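Local coordinates for protein putative chorismate mutase (PDB 2GBB) that catalyses the Claisen rearrangement of chorismate to prephenate, as a secreted, all-helical chorismate mutase that may play some role in pathogenicity, at residues P8-R13 against T105-Q110; E56-L61 against N151-K156; M62-N67 against E144-T149. All coordinates share one frame; numbering follows the deposited sequence. Where two conformers were deposited one is given.

Interaction 1: P8-R13 against T105-Q110; sequences PLINER and TKILEQ
Ile107 of helix 93-117 reaches across to helix 7-14 and lies against Leu9, Ile10 and Arg13. The two short segments run antiparallel, at 166°, with axes 9.2 Å apart at closest approach.

The apolar packing is centred on Ile107. Its CG1 sits 3.4 Å from Leu9 CB, tighter than usual for two carbons, and its CD1 abuts the backbone of helix 7-14, 3.7 Å from Ile10 CA. CG1 of Ile107 stands anti to the carbonyl carbon (chi1 -72°), which carries CD1 from a CB pointing along the flank of the interface in toward segment 8-13. Leu9 reaches back to helix 93-117: its CD1 meets Gln110 CB at 3.6 Å and also lies 3.8 Å from Lys106 O, while CD2 touches Lys106 CB. The side chain of Ile10 crosses that of Ile107 at about a right angle.

The polar side chains contribute their hydrocarbon parts here. Gln110 offers CB and CG to Leu9, and its NE2 is hydrogen-bonded to Glu114 one turn on. Lys106 touches with CB, and its ammonium end leads away from segment 8-13. Arg13 lays its CD 3.8 Å from Ile107 CD1; with the chain extended from CG to NE, the guanidinium is carried beyond the contact, where NH1 is hydrogen-bonded to a citrate, probably from the crystallisation liquor.

Arg13 probably binds substrate, as do Ala69 and Arg97, whose side chains lie about 5 and 8 Å from its own. The contact thus packs helix 7-14 onto helix 93-117 beside the likely active-site pocket of an all-helical chorismate mutase.

Interaction 2: E56-L61 against N151-K156; sequences ESIKPL and NQVKLK
Ser57, near the start of helix 55-82, receives the backbone N-H of Lys154 on its hydroxyl oxygen. The bond from Lys154 N to Ser57 OG is 3.0 Å long and almost straight, 177° at the hydrogen. With chi1 at 84°, OG lies between the backbone N and the carbonyl carbon of Ser57, turned to the C-terminal tail. The same OG is hydrogen-bonded to Asn54 O, so it links the loop before the helix to the tail.

Both methyls of Val153 touch the helix. CG1, anti to the backbone N (chi1 180°), meets Ile58 CD1 at 3.7 Å, and CG2 lies equally near that same atom, so that the Ile58 methyl rests against the fork of the valine. CG2 also approaches Leu61 CD1, at 4.1 Å. Ile111 of helix 93-117 also touches Leu61 and Val153. Lys154, by contrast, bends away and folds back on its own segment, where NZ donates to Asn151 O (3.1 Å) in the carbonyl plane.

Backbone hydrogen bonds between Lys154 and Asn54 and between Lys156 and Gly52 continue the attachment. The arrangement is that of an extended C-terminal tail fastened to the start of the long helix 55-82 and the loop before it, in an all-helical bundle.

Interaction 3: M62-N67 against E144-T149; sequences MVAQIN and EAIFST
Thr149 holds OG1 between its backbone N and carbonyl carbon (chi1 49°), and Ile146 sets CG1 anti to its carbonyl carbon (chi1 -74°); together they bring both side chains to Ala64. The methyl of Ala64 points toward helix 140-150. Its CB lies 3.3 Å from Thr149 OG1 and 3.5 Å from Ala145 O, and CG2 of Thr149 also touches it, at 3.9 Å. Thus one small methyl group is set against a hydroxyl, a carbonyl oxygen and a methyl.

Two carbonyl oxygens of its own helix are within hydrogen-bonding reach of Thr149 OG1, Ala145 O at 2.9 Å and Ile146 O at 3.0 Å. Ile146 CG1 passes alongside the backbone of the other helix, 3.8 Å from Ala64 O, and comes within 4.0 Å of Ala64 CB.

The small side chain of Ala64 is consistent with the close approach of the segment axes, which come to 8.5 Å and run antiparallel at 168°. Helix 7-14 adjoins the same contact, Ile10 touching both Gln65 and Ile146. Helix 34-50 packs on Met62 (a selenomethionine) and Ile66, Phe129 of helix 126-132 lies against Ile146, and Asn67 packs on Leu81 of the second subunit.

How the interactions relate
Helix 55-82 joins interactions 2 and 3, which follow each other along it, while interaction 1 packs helix 7-14 on helix 93-117. Interaction 3 is the buried contact; interactions 1 and 2 are partly buried, and the centre of interaction 2 lies about 14 Å from the centre of the chain, against about 8 Å for the other two. Chemistry follows place: the two antiparallel helix pairs meet by packing without a hydrogen bond between their segments, whereas the tail of interaction 2 adds a side-chain-to-backbone hydrogen bond. The contacts also touch. Gln65 OE1 lies 3.6 Å from Ile107 CD1, Leu108 CD2 meets Ile58 CD1, and Leu61 CA approaches Thr149 OG1, making one continuous packed region.

Interaction 1: P8-R13 against T105-Q110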
loop_
_atom_site.group_PDB
_atom_site.type_symbol
_atom_site.label_atom_id
_atom_site.label_comp_id
_atom_site.label_asym_id
_atom_site.label_seq_id
_atom_site.Cartn_x
_atom_site.Cartn_y
_atom_site.Cartn_z
ATOM N N PRO A 8 -14.271 -11.955 16.347
ATOM C CA PRO A 8 -13.281 -11.404 17.286
ATOM C C PRO A 8 -11.880 -11.966 17.060
ATOM O O PRO A 8 -10.869 -11.243 17.168
ATOM C CB PRO A 8 -13.825 -11.830 18.656
ATOM C CG PRO A 8 -15.346 -11.916 18.470
ATOM C CD PRO A 8 -15.451 -12.506 17.057
ATOM N N LEU A 9 -11.821 -13.237 16.706
ATOM C CA LEU A 9 -10.551 -13.913 16.400
ATOM C C LEU A 9 -9.944 -13.424 15.100
ATOM O O LEU A 9 -8.740 -13.191 15.031
ATOM C CB LEU A 9 -10.737 -15.442 16.397
ATOM C CG LEU A 9 -11.358 -15.995 17.708
ATOM C CD1 LEU A 9 -12.044 -17.351 17.547
ATOM C CD2 LEU A 9 -10.297 -16.083 18.807
ATOM N N ILE A 10 -10.774 -13.256 14.081
ATOM C CA ILE A 10 -10.311 -12.760 12.797
ATOM C C ILE A 10 -9.788 -11.324 12.944
ATOM O O ILE A 10 -8.693 -10.969 12.465
ATOM C CB ILE A 10 -11.475 -12.805 11.805
ATOM C CG1 ILE A 10 -11.828 -14.278 11.468
ATOM C CG2 ILE A 10 -11.180 -11.959 10.599
ATOM C CD1 ILE A 10 -13.082 -14.435 10.566
ATOM N N ASN A 11 -10.550 -10.514 13.682
ATOM C CA ASN A 11 -10.072 -9.191 14.055
ATOM C C ASN A 11 -8.709 -9.141 14.750
ATOM O O ASN A 11 -7.863 -8.327 14.378
ATOM C CB ASN A 11 -11.142 -8.445 14.877
ATOM C CG ASN A 11 -10.721 -7.041 15.210
ATOM O OD1 ASN A 11 -10.736 -6.176 14.351
ATOM N ND2 ASN A 11 -10.287 -6.820 16.452
ATOM N N GLU A 12 -8.508 -9.966 15.771
ATOM C CA GLU A 12 -7.214 -10.055 16.476
ATOM C C GLU A 12 -6.082 -10.535 15.572
ATOM O O GLU A 12 -4.965 -10.042 15.688
ATOM C CB GLU A 12 -7.318 -11.002 17.687
ATOM C CG GLU A 12 -8.349 -10.620 18.792
ATOM C CD GLU A 12 -8.882 -11.847 19.562
ATOM O OE1 GLU A 12 -10.056 -11.840 20.040
ATOM O OE2 GLU A 12 -8.125 -12.832 19.684
ATOM N N ARG A 13 -6.352 -11.500 14.685
ATOM C CA ARG A 13 -5.335 -11.902 13.685
ATOM C C ARG A 13 -4.838 -10.651 12.894
ATOM O O ARG A 13 -3.646 -10.395 12.767
ATOM C CB ARG A 13 -5.891 -12.972 12.737
ATOM C CG ARG A 13 -4.763 -13.703 11.914
ATOM C CD ARG A 13 -5.258 -14.921 11.111
ATOM N NE ARG A 13 -4.132 -15.576 10.440
ATOM C CZ ARG A 13 -3.561 -15.149 9.310
ATOM N NH1 ARG A 13 -4.040 -14.083 8.673
ATOM N NH2 ARG A 13 -2.498 -15.800 8.815
ATOM N N THR A 105 -5.187 -20.914 14.036
ATOM C CA THR A 105 -5.713 -22.157 14.628
ATOM C C THR A 105 -7.053 -21.941 15.347
ATOM O O THR A 105 -7.980 -22.714 15.158
ATOM C CB THR A 105 -4.732 -22.772 15.676
ATOM O OG1 THR A 105 -3.427 -22.823 15.117
ATOM C CG2 THR A 105 -5.136 -24.196 16.106
ATOM N N LYS A 106 -7.114 -20.900 16.178
ATOM C CA LYS A 106 -8.284 -20.591 16.997
ATOM C C LYS A 106 -9.497 -20.267 16.139
ATOM O O LYS A 106 -10.628 -20.655 16.457
ATOM C CB LYS A 106 -7.967 -19.458 17.950
ATOM C CG LYS A 106 -6.963 -19.872 19.032
ATOM C CD LYS A 106 -7.007 -18.904 20.208
ATOM C CE LYS A 106 -5.782 -19.057 21.130
ATOM N NZ LYS A 106 -5.961 -18.118 22.311
ATOM N N ILE A 107 -9.251 -19.611 15.019
ATOM C CA ILE A 107 -10.318 -19.273 14.095
ATOM C C ILE A 107 -10.925 -20.557 13.510
ATOM O O ILE A 107 -12.122 -20.723 13.468
ATOM C CB ILE A 107 -9.773 -18.294 12.968
ATOM C CG1 ILE A 107 -9.527 -16.893 13.558
ATOM C CG2 ILE A 107 -10.716 -18.266 11.763
ATOM C CD1 ILE A 107 -8.514 -16.040 12.781
ATOM N N LEU A 108 -10.082 -21.470 13.068
ATOM C CA LEU A 108 -10.547 -22.726 12.498
ATOM C C LEU A 108 -11.248 -23.643 13.526
ATOM O O LEU A 108 -12.222 -24.310 13.192
ATOM C CB LEU A 108 -9.369 -23.481 11.870
ATOM C CG LEU A 108 -8.651 -22.854 10.672
ATOM C CD1 LEU A 108 -7.672 -23.910 10.114
ATOM C CD2 LEU A 108 -9.616 -22.450 9.635
ATOM N N GLU A 109 -10.715 -23.686 14.736
ATOM C CA GLU A 109 -11.342 -24.405 15.845
ATOM C C GLU A 109 -12.721 -23.822 16.141
ATOM O O GLU A 109 -13.685 -24.569 16.310
ATOM C CB GLU A 109 -10.489 -24.348 17.121
ATOM C CG GLU A 109 -9.199 -25.094 16.978
ATOM C CD GLU A 109 -8.294 -24.972 18.200
ATOM O OE1 GLU A 109 -8.175 -23.898 18.817
ATOM O OE2 GLU A 109 -7.672 -25.973 18.543
ATOM N N GLN A 110 -12.822 -22.494 16.172
ATOM C CA GLN A 110 -14.090 -21.858 16.453
ATOM C C GLN A 110 -15.140 -22.086 15.362
ATOM O O GLN A 110 -16.341 -22.311 15.656
ATOM C CB GLN A 110 -13.870 -20.362 16.672
ATOM C CG GLN A 110 -15.070 -19.618 17.271
ATOM C CD GLN A 110 -15.606 -20.264 18.546
ATOM O OE1 GLN A 110 -14.850 -20.603 19.446
ATOM N NE2 GLN A 110 -16.915 -20.426 18.618
#

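Interaction 2: E56-L61 against N151-K156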
loop_
_atom_site.group_PDB
_atom_site.type_symbol
_atom_site.label_atom_id
_atom_site.label_comp_id
_atom_site.label_asym_id
_atom_site.label_seq_id
_atom_site.Cartn_x
_atom_site.Cartn_y
_atom_site.Cartn_z
ATOM N N GLU A 56 -10.174 -28.167 1.391
ATOM C CA GLU A 56 -10.361 -27.273 0.244
ATOM C C GLU A 56 -11.404 -26.122 0.501
ATOM O O GLU A 56 -11.227 -24.987 0.017
ATOM C CB GLU A 56 -10.761 -28.083 -0.995
ATOM C CG GLU A 56 -10.507 -27.393 -2.321
ATOM C CD GLU A 56 -9.227 -27.862 -3.005
ATOM O OE1 GLU A 56 -8.126 -27.632 -2.440
ATOM O OE2 GLU A 56 -9.325 -28.451 -4.120
ATOM N N SER A 57 -12.446 -26.389 1.315
ATOM C CA SER A 57 -13.459 -25.349 1.679
ATOM C C SER A 57 -12.907 -24.175 2.520
ATOM O O SER A 57 -13.546 -23.122 2.616
ATOM C CB SER A 57 -14.655 -25.956 2.419
ATOM O OG SER A 57 -14.406 -26.093 3.814
ATOM N N ILE A 58 -11.740 -24.388 3.123
ATOM C CA ILE A 58 -11.017 -23.416 3.944
ATOM C C ILE A 58 -10.144 -22.396 3.157
ATOM O O ILE A 58 -9.927 -21.248 3.591
ATOM C CB ILE A 58 -10.158 -24.229 4.952
ATOM C CG1 ILE A 58 -10.960 -24.361 6.240
ATOM C CG2 ILE A 58 -8.735 -23.650 5.176
ATOM C CD1 ILE A 58 -11.284 -22.981 6.873
ATOM N N LYS A 59 -9.675 -22.815 1.993
ATOM C CA LYS A 59 -8.744 -21.985 1.223
ATOM C C LYS A 59 -9.233 -20.599 0.816
ATOM O O LYS A 59 -8.449 -19.655 0.921
ATOM C CB LYS A 59 -8.176 -22.737 0.010
ATOM C CG LYS A 59 -7.211 -21.881 -0.792
ATOM C CD LYS A 59 -6.463 -22.719 -1.808
ATOM C CE LYS A 59 -5.434 -21.815 -2.569
ATOM N NZ LYS A 59 -4.725 -22.799 -3.490
ATOM N N PRO A 60 -10.513 -20.467 0.362
ATOM C CA PRO A 60 -11.023 -19.151 0.063
ATOM C C PRO A 60 -10.938 -18.190 1.254
ATOM O O PRO A 60 -10.526 -17.048 1.099
ATOM C CB PRO A 60 -12.471 -19.456 -0.390
ATOM C CG PRO A 60 -12.310 -20.773 -1.068
ATOM C CD PRO A 60 -11.541 -21.475 0.019
ATOM N N LEU A 61 -11.262 -18.680 2.441
ATOM C CA LEU A 61 -11.146 -17.903 3.678
ATOM C C LEU A 61 -9.699 -17.522 3.956
ATOM O O LEU A 61 -9.427 -16.399 4.308
ATOM C CB LEU A 61 -11.614 -18.719 4.870
ATOM C CG LEU A 61 -12.239 -18.018 6.074
ATOM C CD1 LEU A 61 -11.887 -18.787 7.344
ATOM C CD2 LEU A 61 -12.072 -16.494 6.185
ATOM N N ASN A 151 -18.452 -18.101 5.160
ATOM C CA ASN A 151 -19.676 -18.869 4.936
ATOM C C ASN A 151 -19.544 -20.018 3.961
ATOM O O ASN A 151 -20.461 -20.858 3.846
ATOM C CB ASN A 151 -20.818 -17.923 4.510
ATOM C CG ASN A 151 -21.379 -17.140 5.702
ATOM O OD1 ASN A 151 -21.559 -17.702 6.783
ATOM N ND2 ASN A 151 -21.625 -15.853 5.520
ATOM N N GLN A 152 -18.402 -20.061 3.271
ATOM C CA GLN A 152 -18.088 -21.154 2.333
ATOM C C GLN A 152 -17.418 -22.320 3.054
ATOM O O GLN A 152 -17.355 -23.423 2.502
ATOM C CB GLN A 152 -17.192 -20.661 1.176
ATOM C CG GLN A 152 -17.868 -19.657 0.219
ATOM C CD GLN A 152 -19.127 -20.201 -0.382
ATOM O OE1 GLN A 152 -20.188 -19.554 -0.343
ATOM N NE2 GLN A 152 -19.043 -21.410 -0.928
ATOM N N VAL A 153 -16.950 -22.099 4.286
ATOM C CA VAL A 153 -16.284 -23.167 5.024
ATOM C C VAL A 153 -17.287 -24.244 5.498
ATOM O O VAL A 153 -18.279 -23.918 6.154
ATOM C CB VAL A 153 -15.535 -22.644 6.293
ATOM C CG1 VAL A 153 -14.855 -23.805 7.034
ATOM C CG2 VAL A 153 -14.555 -21.509 5.966
ATOM N N LYS A 154 -16.990 -25.517 5.234
ATOM C CA LYS A 154 -17.918 -26.632 5.577
ATOM C C LYS A 154 -17.197 -27.680 6.386
ATOM O O LYS A 154 -15.988 -27.858 6.267
ATOM C CB LYS A 154 -18.475 -27.321 4.304
ATOM C CG LYS A 154 -18.956 -26.421 3.134
ATOM C CD LYS A 154 -20.264 -25.698 3.446
ATOM C CE LYS A 154 -20.623 -24.715 2.335
ATOM N NZ LYS A 154 -21.499 -23.603 2.845
ATOM N N LEU A 155 -17.960 -28.431 7.159
ATOM C CA LEU A 155 -17.497 -29.675 7.755
ATOM C C LEU A 155 -17.224 -30.762 6.722
ATOM O O LEU A 155 -17.761 -30.727 5.612
ATOM C CB LEU A 155 -18.558 -30.202 8.711
ATOM C CG LEU A 155 -18.878 -29.326 9.922
ATOM C CD1 LEU A 155 -20.286 -29.733 10.403
ATOM C CD2 LEU A 155 -17.817 -29.482 11.044
ATOM N N LYS A 156 -16.374 -31.705 7.099
ATOM C CA LYS A 156 -16.141 -32.971 6.372
ATOM C C LYS A 156 -14.936 -33.709 6.914
ATOM O O LYS A 156 -14.854 -34.940 6.856
ATOM C CB LYS A 156 -15.998 -32.799 4.859
ATOM C CG LYS A 156 -17.119 -33.543 4.021
ATOM C CD LYS A 156 -16.840 -35.047 3.830
ATOM C CE LYS A 156 -17.574 -35.937 4.868
ATOM N NZ LYS A 156 -19.094 -36.055 4.702
ATOM O OXT LYS A 156 -14.000 -33.105 7.426
#

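Interaction 3: M62-N67 against E144-T149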
loop_
_atom_site.group_PDB
_atom_site.type_symbol
_atom_site.label_atom_id
_atom_site.label_comp_id
_atom_site.label_asym_id
_atom_site.label_seq_id
_atom_site.Cartn_x
_atom_site.Cartn_y
_atom_site.Cartn_z
HETATM N N MSE A 62 -8.784 -18.459 3.798
HETATM C CA MSE A 62 -7.371 -18.102 3.955
HETATM C C MSE A 62 -6.972 -17.054 2.929
HETATM O O MSE A 62 -6.382 -16.080 3.286
HETATM C CB MSE A 62 -6.487 -19.334 3.889
HETATM C CG MSE A 62 -6.807 -20.365 4.916
HETATM SE SE MSE A 62 -7.039 -19.655 6.749
HETATM C CE MSE A 62 -5.283 -18.776 6.970
ATOM N N VAL A 63 -7.323 -17.254 1.652
ATOM C CA VAL A 63 -7.112 -16.233 0.595
ATOM C C VAL A 63 -7.685 -14.852 1.002
ATOM O O VAL A 63 -6.996 -13.840 0.902
ATOM C CB VAL A 63 -7.626 -16.703 -0.796
ATOM C CG1 VAL A 63 -7.704 -15.531 -1.816
ATOM C CG2 VAL A 63 -6.698 -17.823 -1.377
ATOM N N ALA A 64 -8.938 -14.819 1.475
ATOM C CA ALA A 64 -9.591 -13.556 1.909
ATOM C C ALA A 64 -8.856 -12.902 3.085
ATOM O O ALA A 64 -8.662 -11.650 3.141
ATOM C CB ALA A 64 -11.095 -13.790 2.260
ATOM N N GLN A 65 -8.404 -13.734 4.026
ATOM C CA GLN A 65 -7.713 -13.175 5.173
ATOM C C GLN A 65 -6.348 -12.588 4.758
ATOM O O GLN A 65 -5.933 -11.553 5.284
ATOM C CB GLN A 65 -7.502 -14.238 6.263
ATOM C CG GLN A 65 -8.784 -14.525 7.017
ATOM C CD GLN A 65 -8.543 -15.433 8.165
ATOM O OE1 GLN A 65 -8.477 -14.989 9.311
ATOM N NE2 GLN A 65 -8.389 -16.728 7.877
ATOM N N ILE A 66 -5.648 -13.283 3.878
ATOM C CA ILE A 66 -4.340 -12.839 3.382
ATOM C C ILE A 66 -4.471 -11.555 2.572
ATOM O O ILE A 66 -3.672 -10.662 2.760
ATOM C CB ILE A 66 -3.653 -13.959 2.567
ATOM C CG1 ILE A 66 -3.028 -15.013 3.516
ATOM C CG2 ILE A 66 -2.663 -13.417 1.490
ATOM C CD1 ILE A 66 -2.928 -16.373 2.867
ATOM N N ASN A 67 -5.459 -11.457 1.675
ATOM C CA ASN A 67 -5.806 -10.178 1.025
ATOM C C ASN A 67 -6.059 -9.001 1.969
ATOM O O ASN A 67 -5.533 -7.895 1.752
ATOM C CB ASN A 67 -6.977 -10.369 0.039
ATOM C CG ASN A 67 -6.536 -11.153 -1.186
ATOM O OD1 ASN A 67 -5.337 -11.313 -1.391
ATOM N ND2 ASN A 67 -7.469 -11.669 -1.962
ATOM N N GLU A 144 -15.927 -7.682 3.951
ATOM C CA GLU A 144 -17.008 -8.390 3.249
ATOM C C GLU A 144 -16.531 -9.620 2.461
ATOM O O GLU A 144 -17.241 -10.624 2.418
ATOM C CB GLU A 144 -17.798 -7.440 2.354
ATOM C CG GLU A 144 -18.484 -6.320 3.220
ATOM C CD GLU A 144 -18.928 -5.129 2.400
ATOM O OE1 GLU A 144 -19.333 -5.350 1.226
ATOM O OE2 GLU A 144 -18.855 -3.981 2.933
ATOM N N ALA A 145 -15.318 -9.551 1.883
ATOM C CA ALA A 145 -14.688 -10.722 1.274
ATOM C C ALA A 145 -14.372 -11.820 2.317
ATOM O O ALA A 145 -14.480 -13.031 2.055
ATOM C CB ALA A 145 -13.388 -10.269 0.462
ATOM N N ILE A 146 -14.046 -11.403 3.523
ATOM C CA ILE A 146 -13.737 -12.370 4.548
ATOM C C ILE A 146 -15.026 -13.050 4.986
ATOM O O ILE A 146 -15.045 -14.280 5.201
ATOM C CB ILE A 146 -13.085 -11.732 5.753
ATOM C CG1 ILE A 146 -11.643 -11.360 5.417
ATOM C CG2 ILE A 146 -13.140 -12.714 6.960
ATOM C CD1 ILE A 146 -11.000 -10.615 6.494
ATOM N N PHE A 147 -16.083 -12.253 5.123
ATOM C CA PHE A 147 -17.406 -12.776 5.526
ATOM C C PHE A 147 -17.935 -13.735 4.487
ATOM O O PHE A 147 -18.467 -14.765 4.806
ATOM C CB PHE A 147 -18.442 -11.652 5.710
ATOM C CG PHE A 147 -19.835 -12.163 6.097
ATOM C CD1 PHE A 147 -20.064 -12.713 7.351
ATOM C CD2 PHE A 147 -20.891 -12.109 5.179
ATOM C CE1 PHE A 147 -21.333 -13.204 7.715
ATOM C CE2 PHE A 147 -22.181 -12.583 5.525
ATOM C CZ PHE A 147 -22.411 -13.124 6.785
ATOM N N SER A 148 -17.827 -13.389 3.214
ATOM C CA SER A 148 -18.445 -14.266 2.281
ATOM C C SER A 148 -17.709 -15.614 2.189
ATOM O O SER A 148 -18.354 -16.658 2.003
ATOM C CB SER A 148 -18.676 -13.576 0.947
ATOM O OG SER A 148 -17.454 -13.332 0.299
ATOM N N THR A 149 -16.380 -15.622 2.351
ATOM C CA THR A 149 -15.626 -16.903 2.288
ATOM C C THR A 149 -15.806 -17.734 3.561
ATOM O O THR A 149 -15.770 -18.973 3.557
ATOM C CB THR A 149 -14.109 -16.660 2.040
ATOM O OG1 THR A 149 -13.662 -15.677 2.962
ATOM C CG2 THR A 149 -13.860 -16.079 0.655
#